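Local coordinates for APC3568 protein (Geobacillus stearothermophilus, PDB 1RFZ) that is of unknown function but belongs to the phosphatidylglycerophosphatase A family and may remove phosphate from phosphatidylglycerophosphate, at residues Y36-Y41 against A155-L160; N55-K60 against G150-A155; V27-E32 against P127-Y132; N10-T15 against E62-I67; R91-L96 against C141-D146. One frame throughout, in Å; residues are numbered along the deposited sequence.

Contact 1: Y36-Y41 against A155-L160. With SO4 (sulfate ion), chain E.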
# COMPACT_ATOMS: atom_id res chain seq x y z
N TYR A 36 -10.39 0.19 23.40
CA TYR A 36 -10.72 1.57 23.08
C TYR A 36 -11.36 1.70 21.70
O TYR A 36 -12.28 2.50 21.50
CB TYR A 36 -9.46 2.43 23.17
CG TYR A 36 -9.54 3.85 22.62
CD1 TYR A 36 -9.62 4.10 21.25
CD2 TYR A 36 -9.49 4.95 23.48
CE1 TYR A 36 -9.63 5.41 20.74
CE2 TYR A 36 -9.51 6.27 22.98
CZ TYR A 36 -9.58 6.50 21.61
OH TYR A 36 -9.60 7.81 21.12
N LEU A 37 -10.88 0.90 20.74
CA LEU A 37 -11.41 0.94 19.38
C LEU A 37 -12.63 0.04 19.17
O LEU A 37 -13.59 0.43 18.52
CB LEU A 37 -10.32 0.53 18.37
CG LEU A 37 -9.04 1.37 18.30
CD1 LEU A 37 -8.01 0.66 17.43
CD2 LEU A 37 -9.36 2.74 17.74
N GLN A 38 -12.58 -1.17 19.73
CA GLN A 38 -13.68 -2.11 19.54
C GLN A 38 -14.75 -2.15 20.63
O GLN A 38 -15.78 -2.82 20.47
CB GLN A 38 -13.10 -3.52 19.33
CG GLN A 38 -12.56 -3.77 17.92
CD GLN A 38 -13.67 -4.05 16.91
OE1 GLN A 38 -14.47 -4.97 17.10
NE2 GLN A 38 -13.71 -3.27 15.83
N SER A 39 -14.52 -1.43 21.72
CA SER A 39 -15.48 -1.40 22.82
C SER A 39 -16.86 -0.98 22.32
O SER A 39 -17.81 -1.76 22.35
CB SER A 39 -15.01 -0.43 23.90
OG SER A 39 -15.55 -0.80 25.16
N LYS A 40 -16.96 0.27 21.85
CA LYS A 40 -18.22 0.80 21.35
C LYS A 40 -19.05 -0.25 20.61
O LYS A 40 -20.21 -0.49 20.94
CB LYS A 40 -17.96 1.99 20.42
CG LYS A 40 -17.34 3.20 21.10
CD LYS A 40 -16.84 4.22 20.08
CE LYS A 40 -16.08 5.36 20.75
NZ LYS A 40 -15.28 6.15 19.77
N TYR A 41 -18.44 -0.89 19.63
CA TYR A 41 -19.13 -1.87 18.81
C TYR A 41 -19.30 -3.22 19.47
O TYR A 41 -19.93 -4.13 18.92
CB TYR A 41 -18.40 -2.02 17.47
CG TYR A 41 -18.24 -0.70 16.74
CD1 TYR A 41 -17.41 0.30 17.26
CD2 TYR A 41 -18.95 -0.43 15.57
CE1 TYR A 41 -17.29 1.54 16.64
CE2 TYR A 41 -18.84 0.82 14.94
CZ TYR A 41 -18.01 1.79 15.48
OH TYR A 41 -17.90 3.02 14.87
N ALA A 155 -4.60 -3.32 13.61
CA ALA A 155 -4.60 -4.62 12.95
C ALA A 155 -5.30 -5.69 13.81
O ALA A 155 -5.95 -6.59 13.28
CB ALA A 155 -3.17 -5.06 12.65
N ALA A 156 -5.13 -5.60 15.12
CA ALA A 156 -5.75 -6.54 16.04
C ALA A 156 -7.26 -6.34 15.98
O ALA A 156 -8.04 -7.29 16.04
CB ALA A 156 -5.25 -6.30 17.45
N SER A 157 -7.67 -5.08 15.86
CA SER A 157 -9.09 -4.73 15.78
C SER A 157 -9.67 -5.16 14.43
O SER A 157 -10.82 -5.58 14.32
CB SER A 157 -9.25 -3.22 15.96
OG SER A 157 -10.62 -2.89 16.09
N SER A 158 -8.84 -5.03 13.39
CA SER A 158 -9.23 -5.42 12.05
C SER A 158 -9.50 -6.92 12.09
O SER A 158 -10.48 -7.40 11.52
CB SER A 158 -8.10 -5.09 11.08
OG SER A 158 -8.50 -5.30 9.75
N ARG A 159 -8.64 -7.66 12.78
CA ARG A 159 -8.78 -9.10 12.94
C ARG A 159 -9.94 -9.45 13.88
O ARG A 159 -10.67 -10.40 13.64
CB ARG A 159 -7.49 -9.71 13.50
CG ARG A 159 -7.65 -11.18 13.79
CD ARG A 159 -6.36 -11.80 14.25
NE ARG A 159 -6.48 -13.24 14.42
CZ ARG A 159 -7.20 -13.83 15.38
NH1 ARG A 159 -7.88 -13.09 16.26
NH2 ARG A 159 -7.22 -15.15 15.48
N LEU A 160 -10.08 -8.69 14.96
CA LEU A 160 -11.18 -8.94 15.88
C LEU A 160 -12.46 -8.84 15.05
O LEU A 160 -13.32 -9.73 15.10
CB LEU A 160 -11.20 -7.89 17.00
CG LEU A 160 -12.51 -7.56 17.74
CD1 LEU A 160 -13.36 -8.79 17.97
CD2 LEU A 160 -12.17 -6.91 19.06
S SO4 E . -5.06 -15.83 12.29
O1 SO4 E . -6.12 -15.41 11.34
O2 SO4 E . -5.69 -16.24 13.56
O3 SO4 E . -4.09 -14.73 12.52
O4 SO4 E . -4.30 -16.98 11.73
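Gln38 lies across Ser157 and Leu160, and its side chain makes most of the contact between residues 36-41 and 155-160. Its aliphatic part rests on the leucine, with Gln38 CB 3.5 Å from Leu160 CD2. The two side chains run past each other in opposite directions, and Gln38 OE1 comes 3.3 Å from Leu160 CG. A bend at chi2 (-79°) turns the amide in between Ser157 and Leu160. There Gln38 NE2 can at best bond weakly, at 3.1 Å, to Ser157 OG, a hydroxyl whose place is not secure. Glutamine suits this buried spot chiefly because its methylenes pack against the leucine. Leu37 also packs on Ile122 of helix 115-125, and Leu160 on Leu45 and Asn53.

Arg159 reaches away from this interface on an extended chain to a sulfate ion, probably from the crystallisation liquor, which sits at the edge of the guanidinium. The bond from Arg159 NH2 to sulfate O2 is 2.7 Å and nearly straight (164°). Asn53 steadies the arginine through NH1, and Arg56 binds the same ion. The contact is thus helix-helix packing in an all-helical fold, beside a cluster of basic groups that holds a sulfate and may mark an anion pocket.

Contact 2: N55-K60 against G150-A155. With SO4 (sulfate ion), chain E.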
# COMPACT_ATOMS: atom_id res chain seq x y z
N ASN A 55 -1.97 -10.76 20.46
CA ASN A 55 -0.99 -11.82 20.37
C ASN A 55 -0.97 -12.37 18.96
O ASN A 55 0.08 -12.73 18.42
CB ASN A 55 -1.31 -12.94 21.35
CG ASN A 55 -1.04 -12.56 22.80
OD1 ASN A 55 0.02 -12.02 23.12
ND2 ASN A 55 -1.99 -12.86 23.67
N ARG A 56 -2.15 -12.43 18.37
CA ARG A 56 -2.29 -12.96 17.02
C ARG A 56 -1.47 -12.19 16.00
O ARG A 56 -0.75 -12.78 15.19
CB ARG A 56 -3.75 -12.98 16.61
CG ARG A 56 -4.09 -14.20 15.82
CD ARG A 56 -3.79 -15.42 16.64
NE ARG A 56 -3.76 -16.61 15.80
CZ ARG A 56 -3.55 -17.84 16.26
NH1 ARG A 56 -3.35 -18.03 17.56
NH2 ARG A 56 -3.53 -18.86 15.42
N VAL A 57 -1.57 -10.87 16.04
CA VAL A 57 -0.82 -10.01 15.13
C VAL A 57 0.69 -10.16 15.35
O VAL A 57 1.48 -10.24 14.39
CB VAL A 57 -1.23 -8.54 15.33
CG1 VAL A 57 -0.21 -7.60 14.68
CG2 VAL A 57 -2.59 -8.30 14.73
N ILE A 58 1.09 -10.20 16.61
CA ILE A 58 2.50 -10.30 16.96
C ILE A 58 3.12 -11.63 16.54
O ILE A 58 4.33 -11.70 16.26
CB ILE A 58 2.67 -10.02 18.47
CG1 ILE A 58 2.52 -8.51 18.71
CG2 ILE A 58 4.03 -10.49 18.96
CD1 ILE A 58 2.28 -8.09 20.15
N SER A 59 2.31 -12.67 16.44
CA SER A 59 2.80 -13.99 16.01
C SER A 59 3.23 -14.04 14.53
O SER A 59 3.75 -15.04 14.06
CB SER A 59 1.72 -15.03 16.22
OG SER A 59 0.59 -14.72 15.42
N LYS A 60 2.97 -12.95 13.81
CA LYS A 60 3.28 -12.82 12.39
C LYS A 60 4.69 -12.29 12.08
O LYS A 60 5.08 -11.25 12.58
CB LYS A 60 2.27 -11.88 11.72
CG LYS A 60 1.03 -12.52 11.13
CD LYS A 60 -0.06 -12.68 12.14
CE LYS A 60 -1.32 -13.20 11.47
NZ LYS A 60 -1.08 -14.49 10.75
N GLY A 150 0.43 1.60 17.65
CA GLY A 150 -0.89 2.01 17.20
C GLY A 150 -1.34 1.14 16.05
O GLY A 150 -2.52 0.78 15.95
N ALA A 151 -0.40 0.80 15.18
CA ALA A 151 -0.71 -0.05 14.05
C ALA A 151 -1.15 -1.43 14.58
O ALA A 151 -2.24 -1.90 14.24
CB ALA A 151 0.50 -0.17 13.15
N ILE A 152 -0.32 -2.06 15.41
CA ILE A 152 -0.66 -3.36 15.97
C ILE A 152 -2.07 -3.33 16.56
O ILE A 152 -2.88 -4.25 16.32
CB ILE A 152 0.37 -3.80 17.06
CG1 ILE A 152 1.75 -4.03 16.44
CG2 ILE A 152 -0.08 -5.09 17.73
CD1 ILE A 152 2.80 -4.44 17.44
N ALA A 153 -2.39 -2.30 17.34
CA ALA A 153 -3.73 -2.18 17.93
C ALA A 153 -4.80 -2.20 16.83
O ALA A 153 -5.80 -2.92 16.93
CB ALA A 153 -3.83 -0.89 18.72
N ALA A 154 -4.57 -1.41 15.79
CA ALA A 154 -5.47 -1.31 14.64
C ALA A 154 -5.70 -2.67 13.97
O ALA A 154 -6.84 -3.10 13.78
CB ALA A 154 -4.90 -0.32 13.64
N ALA A 155 -4.60 -3.32 13.61
CA ALA A 155 -4.60 -4.62 12.95
C ALA A 155 -5.30 -5.69 13.81
O ALA A 155 -5.95 -6.59 13.28
CB ALA A 155 -3.17 -5.06 12.65
S SO4 E . -5.06 -15.83 12.29
O1 SO4 E . -6.12 -15.41 11.34
O2 SO4 E . -5.69 -16.24 13.56
O3 SO4 E . -4.09 -14.73 12.52
O4 SO4 E . -4.30 -16.98 11.73
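Val57 spreads its two methyls over helix 145-163, one toward Ile152 and the other toward Ala155. With chi1 at 164°, Val57 CG1 is anti to the backbone N and meets Ile152 CG2 at 4.0 Å, the two branched side chains lying at a slant to each other. The second branch, CG2, comes down on the alanine, 3.9 Å from Ala155 CB, where so small a side chain lets the valine approach the helix closely. Ile58, the next residue, starts off to one side, but its end bends in, bringing Ile58 CG1 to 4.3 Å from Ile152 CD1. Ile152 is therefore touched by both residues, through different branches, and it also packs on Ile30 and Ile107. Beta-branched residues and alanine serve well here, giving compact apolar surfaces that leave no polar group to satisfy.

A different chemistry operates beyond the interface. Arg56, which is poorly ordered, bends at chi2 to bring NE within 3.0 Å of sulfate O2 in a hydrogen bond, and the CE methylene of Lys60 lies 3.3 Å from sulfate O3. With Arg159, these residues form a basic patch around the ion. The contact itself is the apolar helix-to-helix packing found in the core of an all-helical domain.

Contact 3: V27-E32 against P127-Y132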
# COMPACT_ATOMS: atom_id res chain seq x y z
N VAL A 27 1.90 -6.21 25.87
CA VAL A 27 0.83 -6.75 25.03
C VAL A 27 -0.52 -6.26 25.55
O VAL A 27 -1.44 -6.02 24.77
CB VAL A 27 0.84 -8.30 25.04
CG1 VAL A 27 -0.59 -8.85 24.88
CG2 VAL A 27 1.74 -8.82 23.93
N GLU A 28 -0.61 -6.12 26.86
CA GLU A 28 -1.83 -5.68 27.54
C GLU A 28 -2.23 -4.22 27.30
O GLU A 28 -3.40 -3.91 27.14
CB GLU A 28 -1.69 -5.92 29.05
CG GLU A 28 -2.85 -5.41 29.89
CD GLU A 28 -3.65 -6.54 30.52
OE1 GLU A 28 -3.08 -7.30 31.33
OE2 GLU A 28 -4.85 -6.67 30.19
N LYS A 29 -1.25 -3.33 27.31
CA LYS A 29 -1.56 -1.92 27.09
C LYS A 29 -1.94 -1.68 25.63
O LYS A 29 -2.66 -0.72 25.30
CB LYS A 29 -0.37 -1.05 27.52
CG LYS A 29 -0.23 -0.97 29.05
CD LYS A 29 0.91 -0.07 29.50
CE LYS A 29 2.28 -0.66 29.20
NZ LYS A 29 3.36 0.14 29.84
N ILE A 30 -1.47 -2.58 24.76
CA ILE A 30 -1.80 -2.54 23.34
C ILE A 30 -3.25 -3.02 23.26
O ILE A 30 -4.09 -2.40 22.61
CB ILE A 30 -0.94 -3.51 22.54
CG1 ILE A 30 0.54 -3.16 22.71
CG2 ILE A 30 -1.31 -3.42 21.06
CD1 ILE A 30 1.44 -3.94 21.76
N ALA A 31 -3.53 -4.13 23.94
CA ALA A 31 -4.87 -4.68 23.98
C ALA A 31 -5.77 -3.63 24.62
O ALA A 31 -6.98 -3.59 24.38
CB ALA A 31 -4.91 -5.98 24.80
N GLU A 32 -5.17 -2.77 25.43
CA GLU A 32 -5.95 -1.72 26.06
C GLU A 32 -6.43 -0.78 24.96
O GLU A 32 -7.53 -0.25 25.01
CB GLU A 32 -5.11 -0.98 27.11
CG GLU A 32 -4.84 -1.83 28.35
CD GLU A 32 -4.12 -1.08 29.46
OE1 GLU A 32 -4.66 -0.07 29.95
OE2 GLU A 32 -3.01 -1.51 29.85
N PRO A 127 -4.27 7.69 22.55
CA PRO A 127 -4.70 7.23 23.87
C PRO A 127 -3.76 6.16 24.46
O PRO A 127 -2.95 5.56 23.73
CB PRO A 127 -6.10 6.70 23.60
CG PRO A 127 -5.97 6.13 22.23
CD PRO A 127 -5.19 7.18 21.50
N GLY A 128 -3.84 5.96 25.78
CA GLY A 128 -3.02 4.97 26.48
C GLY A 128 -1.52 5.14 26.36
O GLY A 128 -1.00 6.26 26.37
N ILE A 129 -0.80 4.02 26.26
CA ILE A 129 0.65 4.05 26.15
C ILE A 129 1.14 5.08 25.15
O ILE A 129 2.11 5.79 25.40
CB ILE A 129 1.24 2.70 25.72
CG1 ILE A 129 0.11 1.76 25.33
CG2 ILE A 129 2.11 2.15 26.82
CD1 ILE A 129 0.60 0.47 24.68
N LEU A 130 0.46 5.15 24.01
CA LEU A 130 0.83 6.08 22.95
C LEU A 130 1.18 7.42 23.58
O LEU A 130 2.14 8.09 23.16
CB LEU A 130 -0.32 6.21 21.95
CG LEU A 130 -0.58 4.89 21.19
CD1 LEU A 130 -1.85 4.99 20.33
CD2 LEU A 130 0.65 4.56 20.33
N GLN A 131 0.42 7.77 24.60
CA GLN A 131 0.63 9.00 25.35
C GLN A 131 2.08 9.06 25.81
O GLN A 131 2.78 10.05 25.60
CB GLN A 131 -0.29 9.04 26.56
CG GLN A 131 -0.05 10.22 27.48
CD GLN A 131 -0.43 11.54 26.84
OE1 GLN A 131 -0.18 12.61 27.40
NE2 GLN A 131 -1.06 11.47 25.67
N TYR A 132 2.53 7.97 26.43
CA TYR A 132 3.89 7.89 26.93
C TYR A 132 4.94 7.85 25.82
O TYR A 132 5.99 8.47 25.94
CB TYR A 132 4.06 6.65 27.81
CG TYR A 132 5.50 6.20 27.96
CD1 TYR A 132 6.46 7.04 28.51
CD2 TYR A 132 5.90 4.94 27.52
CE1 TYR A 132 7.79 6.64 28.60
CE2 TYR A 132 7.23 4.53 27.61
CZ TYR A 132 8.17 5.39 28.15
OH TYR A 132 9.48 4.99 28.23
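Ile129 reaches across to Lys29 and Ile30, and the rest of residues 127-132 chiefly places it. Pro127 comes first in the sequence. It meets Leu33 and Tyr36, further along helix 27-38, so the chain approaches the helix before the contact proper begins. Gly128 follows with a positive phi (58°), a backbone shape that a residue without a side chain adopts easily, and the turn delivers the next residue to the interface.

Ile129 then spreads its branches over two neighbours. Its terminal methyl CD1 lies over the start of the lysine side chain, 3.4 Å from Lys29 CB, and also reaches Ile30, with Ile129 CD1 4.1 Å from Ile30 CG1. The other branch, CG2, touches the far methylenes of the lysine, Ile129 CG2 standing 3.7 Å from both Lys29 CD and Lys29 CE. A bend at chi3 (-70°) brings this outer part of the lysine round the isoleucine, and the side chains cross at a slant. Ile129 also packs on Val25 and on Val149 of helix 145-163, while Leu130, next in order, packs on Val149 and Asp146 of that helix and on Leu33 of helix 27-38.

No hydrogen bond links the two segments. The lysine contributes its hydrocarbon chain, while its NZ is bonded to the carbonyl of Gly24. A long amphipathic residue suits this boundary: the methylenes shelter an apolar side chain, the ammonium group keeps a polar partner, and cohesion across the contact comes from dispersion and the burial of Ile129.

Contact 4: N10-T15 against E62-I67; sequences NNLEQT and EVQNAI
Gln64 leaves its helix with CG anti to the carbonyl carbon (chi1 -88°), then bends at chi2, which lays its amide along the backbone of Leu12 and Glu13. Leu12 takes a similar first torsion (-51°) that carries its CD1 methyl toward helix 61-76, where Leu12 CD1 comes to 3.4 Å from Asn65 OD1. The backbones themselves set Leu12 CB 3.8 Å from Gln64 CB. Gln64 NE2 is 3.4 Å from Glu13 CB, and the amide is almost parallel to the glutamate carboxylate, their planes 7° apart. No direct hydrogen bond crosses the contact, but a water does the joining: it accepts from Leu12 N at 2.6 Å and donates to Gln64 OE1 at 3.1 Å. Glutamine suits the place because each end of its amide has work, with NE2 bonded to the carbonyl of Ile58. Glu13 in turn forms a salt bridge with Arg17, one turn along.

The contact also meets another copy of the protein, Leu12 packing on Pro85 and Asn65 on Tyr97 of the second subunit. Within the chain it joins the beginning of helix 13-22 to helix 61-76, with Ile58 of helix 47-58 against Glu13.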
# COMPACT_ATOMS: atom_id res chain seq x y z
N ASN A 10 12.05 -18.26 11.97
CA ASN A 10 10.97 -18.86 12.75
C ASN A 10 11.14 -18.61 14.24
O ASN A 10 10.40 -19.18 15.05
CB ASN A 10 10.91 -20.36 12.52
CG ASN A 10 10.64 -20.72 11.08
OD1 ASN A 10 10.23 -19.87 10.27
ND2 ASN A 10 10.85 -21.98 10.74
N ASN A 11 12.10 -17.77 14.61
CA ASN A 11 12.31 -17.50 16.02
C ASN A 11 12.44 -16.05 16.42
O ASN A 11 13.24 -15.69 17.30
CB ASN A 11 13.50 -18.31 16.50
CG ASN A 11 13.21 -19.79 16.45
OD1 ASN A 11 12.40 -20.31 17.22
ND2 ASN A 11 13.84 -20.49 15.50
N LEU A 12 11.60 -15.23 15.79
CA LEU A 12 11.57 -13.80 16.01
C LEU A 12 10.52 -13.33 17.00
O LEU A 12 10.67 -12.27 17.60
CB LEU A 12 11.35 -13.06 14.69
CG LEU A 12 12.26 -13.42 13.50
CD1 LEU A 12 11.94 -12.45 12.39
CD2 LEU A 12 13.75 -13.34 13.88
N GLU A 13 9.45 -14.10 17.18
CA GLU A 13 8.38 -13.69 18.09
C GLU A 13 8.83 -13.38 19.52
O GLU A 13 8.53 -12.31 20.04
CB GLU A 13 7.26 -14.71 18.14
CG GLU A 13 5.96 -14.08 18.63
CD GLU A 13 4.84 -15.08 18.80
OE1 GLU A 13 4.75 -16.02 17.98
OE2 GLU A 13 4.05 -14.91 19.76
N GLN A 14 9.54 -14.30 20.16
CA GLN A 14 9.97 -14.04 21.53
C GLN A 14 10.78 -12.76 21.67
O GLN A 14 10.50 -11.93 22.53
CB GLN A 14 10.80 -15.21 22.06
CG GLN A 14 11.45 -14.93 23.40
CD GLN A 14 12.26 -16.10 23.89
OE1 GLN A 14 11.72 -17.17 24.17
NE2 GLN A 14 13.57 -15.91 23.98
N THR A 15 11.80 -12.61 20.82
CA THR A 15 12.65 -11.43 20.86
C THR A 15 11.88 -10.14 20.60
O THR A 15 12.14 -9.12 21.22
CB THR A 15 13.79 -11.56 19.83
OG1 THR A 15 14.66 -12.62 20.22
CG2 THR A 15 14.57 -10.26 19.72
N GLU A 62 5.89 -10.88 9.35
CA GLU A 62 5.84 -9.56 8.75
C GLU A 62 5.84 -8.48 9.83
O GLU A 62 6.48 -7.45 9.67
CB GLU A 62 4.61 -9.41 7.85
CG GLU A 62 4.47 -8.01 7.29
CD GLU A 62 4.33 -7.94 5.76
OE1 GLU A 62 5.14 -8.59 5.05
OE2 GLU A 62 3.43 -7.22 5.27
N VAL A 63 5.14 -8.74 10.93
CA VAL A 63 5.02 -7.80 12.04
C VAL A 63 6.25 -7.80 12.91
O VAL A 63 6.61 -6.78 13.49
CB VAL A 63 3.83 -8.17 12.93
CG1 VAL A 63 3.71 -7.18 14.09
CG2 VAL A 63 2.56 -8.20 12.10
N GLN A 64 6.88 -8.96 13.05
CA GLN A 64 8.09 -9.06 13.85
C GLN A 64 9.09 -8.25 13.08
O GLN A 64 9.71 -7.33 13.59
CB GLN A 64 8.57 -10.52 13.94
CG GLN A 64 7.99 -11.36 15.07
CD GLN A 64 7.44 -12.70 14.59
OE1 GLN A 64 7.99 -13.32 13.67
NE2 GLN A 64 6.35 -13.15 15.21
N ASN A 65 9.25 -8.63 11.81
CA ASN A 65 10.17 -7.95 10.93
C ASN A 65 10.02 -6.45 11.08
O ASN A 65 11.00 -5.69 11.02
CB ASN A 65 9.91 -8.36 9.47
CG ASN A 65 10.51 -9.71 9.14
OD1 ASN A 65 11.25 -10.27 9.94
ND2 ASN A 65 10.20 -10.23 7.95
N ALA A 66 8.77 -6.02 11.29
CA ALA A 66 8.48 -4.61 11.45
C ALA A 66 8.91 -4.17 12.84
O ALA A 66 9.70 -3.24 12.98
CB ALA A 66 7.00 -4.36 11.25
N ILE A 67 8.40 -4.85 13.86
CA ILE A 67 8.73 -4.50 15.23
C ILE A 67 10.23 -4.47 15.48
O ILE A 67 10.70 -3.59 16.19
CB ILE A 67 8.11 -5.49 16.25
CG1 ILE A 67 6.60 -5.53 16.10
CG2 ILE A 67 8.50 -5.08 17.68
CD1 ILE A 67 5.94 -6.32 17.20
O HOH W 1 9.82 -15.83 13.98

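Contact 5: R91-L96 against C141-D146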
# COMPACT_ATOMS: atom_id res chain seq x y z
N ARG A 91 15.77 11.24 15.23
CA ARG A 91 15.75 11.56 16.65
C ARG A 91 14.72 12.65 16.94
O ARG A 91 14.01 12.58 17.95
CB ARG A 91 17.12 12.00 17.14
CG ARG A 91 17.15 12.02 18.65
CD ARG A 91 18.54 11.87 19.21
NE ARG A 91 18.49 11.66 20.65
CZ ARG A 91 19.56 11.55 21.43
NH1 ARG A 91 20.78 11.62 20.90
NH2 ARG A 91 19.42 11.37 22.74
N ARG A 92 14.63 13.63 16.04
CA ARG A 92 13.68 14.72 16.20
C ARG A 92 12.24 14.28 16.00
O ARG A 92 11.32 14.84 16.62
CB ARG A 92 14.01 15.86 15.22
CG ARG A 92 15.39 16.46 15.40
CD ARG A 92 15.61 16.99 16.81
NE ARG A 92 17.00 17.36 17.04
CZ ARG A 92 17.46 17.86 18.18
NH1 ARG A 92 16.63 18.07 19.20
NH2 ARG A 92 18.74 18.16 18.31
N ASP A 93 12.02 13.29 15.14
CA ASP A 93 10.67 12.80 14.88
C ASP A 93 9.89 13.94 14.24
O ASP A 93 8.90 14.45 14.80
CB ASP A 93 9.99 12.35 16.19
CG ASP A 93 8.57 11.81 15.99
OD1 ASP A 93 8.37 10.98 15.07
OD2 ASP A 93 7.66 12.21 16.76
N GLU A 94 10.34 14.35 13.06
CA GLU A 94 9.69 15.44 12.34
C GLU A 94 8.58 14.95 11.40
O GLU A 94 8.69 13.88 10.79
CB GLU A 94 10.74 16.26 11.60
CG GLU A 94 11.69 15.43 10.77
CD GLU A 94 11.52 15.69 9.29
OE1 GLU A 94 11.69 16.86 8.87
OE2 GLU A 94 11.21 14.73 8.55
N GLY A 95 7.53 15.76 11.30
CA GLY A 95 6.38 15.45 10.47
C GLY A 95 6.62 15.17 8.99
O GLY A 95 5.72 14.65 8.33
N LEU A 96 7.80 15.50 8.48
CA LEU A 96 8.10 15.25 7.07
C LEU A 96 8.70 13.87 6.84
O LEU A 96 8.83 13.42 5.69
CB LEU A 96 9.04 16.32 6.51
CG LEU A 96 8.48 17.71 6.17
CD1 LEU A 96 9.57 18.53 5.50
CD2 LEU A 96 7.28 17.59 5.24
N CYS A 141 13.51 7.97 22.79
CA CYS A 141 13.11 8.18 21.39
C CYS A 141 12.17 7.06 20.93
O CYS A 141 12.57 5.90 20.83
CB CYS A 141 14.35 8.20 20.49
SG CYS A 141 13.96 8.24 18.73
N ASN A 142 10.93 7.43 20.62
CA ASN A 142 9.92 6.48 20.19
C ASN A 142 9.34 6.78 18.81
O ASN A 142 8.17 6.53 18.55
CB ASN A 142 8.79 6.42 21.22
CG ASN A 142 9.29 6.00 22.60
OD1 ASN A 142 9.92 4.96 22.75
ND2 ASN A 142 8.99 6.81 23.61
N THR A 143 10.18 7.32 17.93
CA THR A 143 9.76 7.66 16.57
C THR A 143 8.94 6.56 15.89
O THR A 143 7.82 6.80 15.44
CB THR A 143 10.99 7.98 15.69
OG1 THR A 143 11.54 9.25 16.09
CG2 THR A 143 10.61 8.03 14.22
N PHE A 144 9.51 5.37 15.80
CA PHE A 144 8.83 4.27 15.16
C PHE A 144 7.82 3.55 16.04
O PHE A 144 6.68 3.32 15.62
CB PHE A 144 9.83 3.24 14.67
CG PHE A 144 10.67 3.71 13.55
CD1 PHE A 144 11.83 4.44 13.80
CD2 PHE A 144 10.36 3.35 12.24
CE1 PHE A 144 12.67 4.82 12.74
CE2 PHE A 144 11.19 3.72 11.18
CZ PHE A 144 12.35 4.45 11.42
N LEU A 145 8.25 3.20 17.24
CA LEU A 145 7.41 2.44 18.15
C LEU A 145 5.99 2.92 18.42
O LEU A 145 5.06 2.11 18.43
CB LEU A 145 8.11 2.22 19.50
CG LEU A 145 7.30 1.22 20.34
CD1 LEU A 145 7.25 -0.13 19.61
CD2 LEU A 145 7.89 1.06 21.74
N ASP A 146 5.78 4.22 18.66
CA ASP A 146 4.41 4.66 18.95
C ASP A 146 3.51 4.58 17.72
O ASP A 146 2.29 4.74 17.82
CB ASP A 146 4.41 6.06 19.56
CG ASP A 146 4.55 7.16 18.55
OD1 ASP A 146 5.54 7.14 17.77
OD2 ASP A 146 3.66 8.05 18.53
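Asp93 and Thr143 make the close part of this contact, their side chains sliding past each other in opposite directions. Asp93 CB lies 3.5 Å from Thr143 OG1, and Asp93 OD1 is 3.8 Å from Thr143 CG2, so the carboxylate runs alongside the threonine without bonding to it. Asp93 is the first residue past helix 86-92, where a positive phi (64°) ends the helix and presents the Asp93 side chain to the second segment; its CG is anti to the backbone N (chi1 -180°), which directs the carboxylate beside the threonine methyl. Thr143 suits the spot with two small branches. Its hydroxyl is bonded to the carbonyl oxygen of Ile90, in the last turn of helix 86-92, while the methyl packs beside the acid.

The other part is looser. Arg91 meets Cys141 only through its backbone carbon, Arg91 CA standing 4.3 Å from Cys141 SG. Its side chain starts away from the partner and is exposed, as suits a charged group on an outer turn, whereas the cysteine is buried and offers a compact sulfur surface.

Helices enclose the buried side, and no strands occur in this fold. Asp74 of helix 61-76 accepts a hydrogen bond from Leu145 N at the beginning of helix 145-163 and also touches Cys141 and Thr143. The contact thus fastens the end of helix 86-92 to the approach of the long helix 145-163, close to helices 61-76, 99-109 and 129-134, while Leu96 meets Arg61 of the second subunit and His162 of the fourth.

Overall arrangement
Contacts 1, 2 and 5 share helix 145-163 or its approach, and contacts 1 and 3 share helix 27-38. Contact 2 lies nearest the chain's centre, about 7 Å away, and is wholly apolar across its helices. Contact 1, about 11 Å from it centre to centre, is also buried but mixes an amide and a hydroxyl with leucine, and the same sulfate bridges the two. Contact 3 mixes a buried isoleucine with the hydrocarbon chain of a partly exposed lysine, and touches contact 2 through Ile30 and Ile152. Contact 4, tied to contact 2 by Gln64 and Ile58, adds one bridging water to its packing and, like contact 5, meets other subunits. Contact 5 is partly exposed and lies across the chain's centre from contact 1.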